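Side-chain contacts in extracellular solute-binding protein, family 3 (Methylophaga aminisulfidivorans MP, PDB 5SV6), which is of unknown function but has a periplasmic binding protein-like architecture and is probably tied to the methanol dehydrogenase system: residues F66-A71 with L82-S87; T96-L99 with Q103-V106. All blocks are in the same frame, centred on the assembly; numbering follows the deposited sequence.

Contact 1 (F66-A71 with L82-S87); sequences FENQLA and LEFVWS
The far end of the Phe84 ring presses against Ala71 and Asn68 of segment 66-71, the first part of helix 66-77. Its CZ lies 3.9 Å from Ala71 CB, and its CE1 is equally near Asn68 ND2 at 3.9 Å. Both approaches to the ring are oblique. The Asn68 amide stands almost upright to the ring, with the two planes 83° apart. Polar bonds outside the contact hold the amide in that position. Its OD1 accepts from the backbone N of Gly65 and Asn60, and ND2 is bonded to Ser59 OG.

This is the tight part. The Phe84 ring is also clamped within its own strand. Leu82 CD1 sits 4.2 Å above the ring plane, over its centre. Trp86 CH2 lies over the opposite face, offset toward the rim. Leu82 also touches the helix, with CG anti to the backbone N (chi1 171°). Its CD1 comes 4.2 Å from Ala71 CB, and its CD2 lies 4.0 Å from Ala71 C.

The Trp86 end is looser. The indole reaches the helix at one near point, CH2 to Asn68 ND2 at 4.2 Å. Burial differs across the contact: Asn68 and Ala71 are buried, while the strand side chains are partly exposed. The contact is slight, with 194 Å² buried in all, and the segment axes stay 10.5 Å apart.

Segment 66-71 runs at 145° to strand 82-87, which pairs in parallel with strand 47-52. Strand 47-52, helix 66-77 and strand 82-87 thus form a beta-alpha-beta crossover, a building unit of the periplasmic binding protein fold.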
loop_
_atom_site.group_PDB
_atom_site.type_symbol
_atom_site.label_atom_id
_atom_site.label_comp_id
_atom_site.label_asym_id
_atom_site.label_seq_id
_atom_site.Cartn_x
_atom_site.Cartn_y
_atom_site.Cartn_z
ATOM N N PHE A 66 -2.699 -4.513 9.859
ATOM C CA PHE A 66 -3.324 -5.675 9.210
ATOM C C PHE A 66 -2.323 -6.760 8.801
ATOM O O PHE A 66 -2.647 -7.954 8.843
ATOM C CB PHE A 66 -4.295 -5.287 8.069
ATOM C CG PHE A 66 -3.633 -4.898 6.766
ATOM C CD1 PHE A 66 -3.211 -5.862 5.863
ATOM C CD2 PHE A 66 -3.504 -3.569 6.416
ATOM C CE1 PHE A 66 -2.630 -5.504 4.664
ATOM C CE2 PHE A 66 -2.924 -3.208 5.225
ATOM C CZ PHE A 66 -2.485 -4.174 4.344
ATOM N N GLU A 67 -1.109 -6.361 8.432
ATOM C CA GLU A 67 -0.076 -7.364 8.124
ATOM C C GLU A 67 0.431 -8.084 9.375
ATOM O O GLU A 67 0.949 -9.209 9.288
ATOM C CB GLU A 67 1.103 -6.754 7.342
ATOM C CG GLU A 67 0.766 -6.346 5.892
ATOM C CD GLU A 67 1.984 -5.818 5.124
ATOM O OE1 GLU A 67 3.033 -5.540 5.741
ATOM O OE2 GLU A 67 1.894 -5.693 3.892
ATOM N N ASN A 68 0.310 -7.443 10.535
ATOM C CA ASN A 68 0.691 -8.107 11.775
ATOM C C ASN A 68 -0.266 -9.274 12.034
ATOM O O ASN A 68 0.147 -10.360 12.464
ATOM C CB ASN A 68 0.671 -7.138 12.968
ATOM C CG ASN A 68 1.602 -5.951 12.783
ATOM O OD1 ASN A 68 1.281 -4.827 13.178
ATOM N ND2 ASN A 68 2.757 -6.194 12.182
ATOM N N GLN A 69 -1.550 -9.033 11.773
ATOM C CA GLN A 69 -2.572 -10.065 11.881
ATOM C C GLN A 69 -2.303 -11.193 10.893
ATOM O O GLN A 69 -2.432 -12.366 11.231
ATOM C CB GLN A 69 -3.957 -9.491 11.576
ATOM C CG GLN A 69 -4.649 -8.837 12.737
ATOM C CD GLN A 69 -6.156 -8.901 12.578
ATOM O OE1 GLN A 69 -6.795 -7.915 12.204
ATOM N NE2 GLN A 69 -6.733 -10.076 12.834
ATOM N N LEU A 70 -1.953 -10.828 9.666
ATOM C CA LEU A 70 -1.671 -11.816 8.632
ATOM C C LEU A 70 -0.475 -12.676 9.005
ATOM O O LEU A 70 -0.442 -13.862 8.692
ATOM C CB LEU A 70 -1.414 -11.129 7.289
ATOM C CG LEU A 70 -2.632 -10.424 6.692
ATOM C CD1 LEU A 70 -2.264 -9.696 5.411
ATOM C CD2 LEU A 70 -3.783 -11.428 6.462
ATOM N N ALA A 71 0.506 -12.069 9.666
ATOM C CA ALA A 71 1.719 -12.783 10.057
ATOM C C ALA A 71 1.382 -13.864 11.083
ATOM O O ALA A 71 1.928 -14.969 11.051
ATOM C CB ALA A 71 2.746 -11.805 10.628
ATOM N N LEU A 82 5.741 -17.258 16.026
ATOM C CA LEU A 82 5.975 -15.993 15.349
ATOM C C LEU A 82 6.980 -15.128 16.103
ATOM O O LEU A 82 6.842 -14.882 17.304
ATOM C CB LEU A 82 4.648 -15.256 15.145
ATOM C CG LEU A 82 4.683 -13.819 14.637
ATOM C CD1 LEU A 82 5.387 -13.708 13.284
ATOM C CD2 LEU A 82 3.271 -13.268 14.569
ATOM N N GLU A 83 8.016 -14.702 15.391
ATOM C CA GLU A 83 9.008 -13.791 15.935
ATOM C C GLU A 83 9.112 -12.583 15.001
ATOM O O GLU A 83 9.578 -12.709 13.869
ATOM C CB GLU A 83 10.368 -14.502 16.037
ATOM C CG GLU A 83 11.525 -13.623 16.476
ATOM C CD GLU A 83 12.850 -14.374 16.541
ATOM O OE1 GLU A 83 12.836 -15.624 16.605
ATOM O OE2 GLU A 83 13.908 -13.711 16.513
ATOM N N PHE A 84 8.684 -11.419 15.467
ATOM C CA PHE A 84 8.885 -10.202 14.695
ATOM C C PHE A 84 10.292 -9.657 14.851
ATOM O O PHE A 84 10.847 -9.655 15.947
ATOM C CB PHE A 84 7.906 -9.121 15.125
ATOM C CG PHE A 84 6.513 -9.336 14.640
ATOM C CD1 PHE A 84 6.198 -9.174 13.294
ATOM C CD2 PHE A 84 5.503 -9.661 15.525
ATOM C CE1 PHE A 84 4.911 -9.359 12.851
ATOM C CE2 PHE A 84 4.206 -9.835 15.085
ATOM C CZ PHE A 84 3.912 -9.694 13.738
ATOM N N VAL A 85 10.853 -9.178 13.746
ATOM C CA VAL A 85 12.096 -8.432 13.772
ATOM C C VAL A 85 11.751 -7.033 13.314
ATOM O O VAL A 85 11.419 -6.818 12.153
ATOM C CB VAL A 85 13.149 -9.047 12.832
ATOM C CG1 VAL A 85 14.366 -8.151 12.729
ATOM C CG2 VAL A 85 13.531 -10.435 13.311
ATOM N N TRP A 86 11.802 -6.089 14.245
ATOM C CA TRP A 86 11.281 -4.743 14.014
ATOM C C TRP A 86 12.315 -3.820 13.401
ATOM O O TRP A 86 13.482 -3.828 13.800
ATOM C CB TRP A 86 10.735 -4.143 15.329
ATOM C CG TRP A 86 9.649 -4.981 15.957
ATOM C CD1 TRP A 86 9.763 -5.805 17.045
ATOM C CD2 TRP A 86 8.285 -5.074 15.525
ATOM N NE1 TRP A 86 8.553 -6.405 17.314
ATOM C CE2 TRP A 86 7.630 -5.972 16.394
ATOM C CE3 TRP A 86 7.556 -4.484 14.486
ATOM C CZ2 TRP A 86 6.281 -6.302 16.249
ATOM C CZ3 TRP A 86 6.221 -4.809 14.341
ATOM C CH2 TRP A 86 5.592 -5.712 15.220
ATOM N N SER A 87 11.878 -3.037 12.418
ATOM C CA SER A 87 12.705 -2.009 11.812
ATOM C C SER A 87 12.168 -0.628 12.149
ATOM O O SER A 87 10.955 -0.413 12.195
ATOM C CB SER A 87 12.762 -2.173 10.293
ATOM O OG SER A 87 13.252 -0.987 9.680
#

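Contact 2 (T96-L99 with Q103-V106)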
loop_
_atom_site.group_PDB
_atom_site.type_symbol
_atom_site.label_atom_id
_atom_site.label_comp_id
_atom_site.label_asym_id
_atom_site.label_seq_id
_atom_site.Cartn_x
_atom_site.Cartn_y
_atom_site.Cartn_z
ATOM N N THR A 96 15.574 -4.621 1.615
ATOM C CA THR A 96 16.997 -4.378 1.407
ATOM C C THR A 96 17.825 -4.315 2.681
ATOM O O THR A 96 18.997 -4.691 2.675
ATOM C CB THR A 96 17.224 -3.080 0.615
ATOM O OG1 THR A 96 16.555 -2.000 1.277
ATOM C CG2 THR A 96 16.662 -3.217 -0.778
ATOM N N GLU A 97 17.234 -3.844 3.774
ATOM C CA GLU A 97 18.004 -3.665 5.002
ATOM C C GLU A 97 17.832 -4.794 6.016
ATOM O O GLU A 97 18.624 -4.934 6.940
ATOM C CB GLU A 97 17.704 -2.299 5.626
ATOM C CG GLU A 97 17.875 -1.150 4.630
ATOM C CD GLU A 97 18.277 0.154 5.288
ATOM O OE1 GLU A 97 19.325 0.178 5.969
ATOM O OE2 GLU A 97 17.552 1.157 5.122
ATOM N N LYS A 98 16.799 -5.610 5.846
ATOM C CA LYS A 98 16.559 -6.682 6.796
ATOM C C LYS A 98 16.601 -8.065 6.142
ATOM O O LYS A 98 17.487 -8.881 6.447
ATOM C CB LYS A 98 15.226 -6.456 7.523
ATOM C CG LYS A 98 15.282 -5.385 8.613
ATOM C CD LYS A 98 16.225 -5.822 9.732
ATOM C CE LYS A 98 16.082 -4.975 10.991
ATOM N NZ LYS A 98 16.663 -3.622 10.804
ATOM N N LEU A 99 15.642 -8.325 5.256
ATOM C CA LEU A 99 15.526 -9.641 4.610
ATOM C C LEU A 99 16.800 -10.033 3.868
ATOM O O LEU A 99 17.362 -11.101 4.099
ATOM C CB LEU A 99 14.354 -9.648 3.631
ATOM C CG LEU A 99 14.078 -10.943 2.874
ATOM C CD1 LEU A 99 13.585 -12.023 3.821
ATOM C CD2 LEU A 99 13.080 -10.691 1.776
ATOM N N GLN A 103 18.549 -10.749 8.490
ATOM C CA GLN A 103 18.102 -10.373 9.832
ATOM C C GLN A 103 16.752 -10.996 10.153
ATOM O O GLN A 103 16.298 -10.978 11.295
ATOM C CB GLN A 103 17.984 -8.854 9.946
ATOM C CG GLN A 103 19.263 -8.100 9.682
ATOM C CD GLN A 103 20.340 -8.424 10.682
ATOM O OE1 GLN A 103 21.331 -9.082 10.354
ATOM N NE2 GLN A 103 20.157 -7.966 11.917
ATOM N N CYS A 104 16.113 -11.525 9.121
ATOM C CA CYS A 104 14.801 -12.146 9.216
ATOM C C CYS A 104 14.514 -12.756 7.852
ATOM O O CYS A 104 15.281 -12.551 6.902
ATOM C CB CYS A 104 13.710 -11.147 9.633
ATOM S SG CYS A 104 13.887 -9.476 8.975
ATOM N N ASP A 105 13.421 -13.500 7.764
ATOM C CA ASP A 105 13.240 -14.452 6.680
ATOM C C ASP A 105 12.032 -14.194 5.812
ATOM O O ASP A 105 11.940 -14.729 4.724
ATOM C CB ASP A 105 13.151 -15.862 7.260
ATOM C CG ASP A 105 14.395 -16.235 8.033
ATOM O OD1 ASP A 105 15.484 -15.708 7.697
ATOM O OD2 ASP A 105 14.280 -17.029 8.982
ATOM N N VAL A 106 11.116 -13.358 6.288
ATOM C CA VAL A 106 9.846 -13.153 5.597
ATOM C C VAL A 106 9.475 -11.682 5.578
ATOM O O VAL A 106 9.581 -11.006 6.598
ATOM C CB VAL A 106 8.719 -13.945 6.298
ATOM C CG1 VAL A 106 7.355 -13.559 5.745
ATOM C CG2 VAL A 106 8.960 -15.446 6.161
#
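Leu99 CD1 sits squarely over one face of the flat peptide group joining Asp105 to Val106. It is 3.3 Å from Asp105 C and 3.7 Å from Val106 N. The two residues of this peptide also make backbone hydrogen bonds to Lys48 and Cys50 of strand 47-52. The carbonyl of Lys98 is met differently. Gln103 N donates to Lys98 O over 3.0 Å, nearly straight at hydrogen (166°) but tilted 31° from the carbonyl plane. This bond spans five residues, and it draws the chain back against the wide last turn of the helix.

Side chains pack beside the bond. The Lys98 chain bends at chi2 (-64°), which carries CD to within 3.5 Å of Gln103 CB. Lys98 CB touches Cys104 SG at 3.6 Å. That sulfur is fixed by its disulfide to Cys50. Asp105 OD1 forms a salt bridge with Arg258, which also binds the backbone O of Leu99 and Cys104.

Helix 94-99 and the turn after it therefore sit against strands 47-52 and 82-87, at the entry to strand 106-111. Helix 262-274 touches the side chains of Asp105 and Val106.

The modelled chain begins just before strand 47-52 and passes through the short strands 54-55 and 59-60 to helix 66-77. Contact 1 closes a loop of ten residues: the last six of that helix and the short link 78-81 into strand 82-87. Helix 94-99 follows, and contact 2 closes the three-residue turn that leads toward strand 106-111. The two contacts are in series; neither encloses or crosses the other. Their centres are 12 Å apart, and they touch directly: Val85 CG2 lies 3.5 Å from Gln103 O. Strand 82-87 thus serves both, with Phe84 facing helix 66-77 and Val85 facing the turn. Both contacts border strand 47-52, which pairs in parallel with 82-87 and with 106-111.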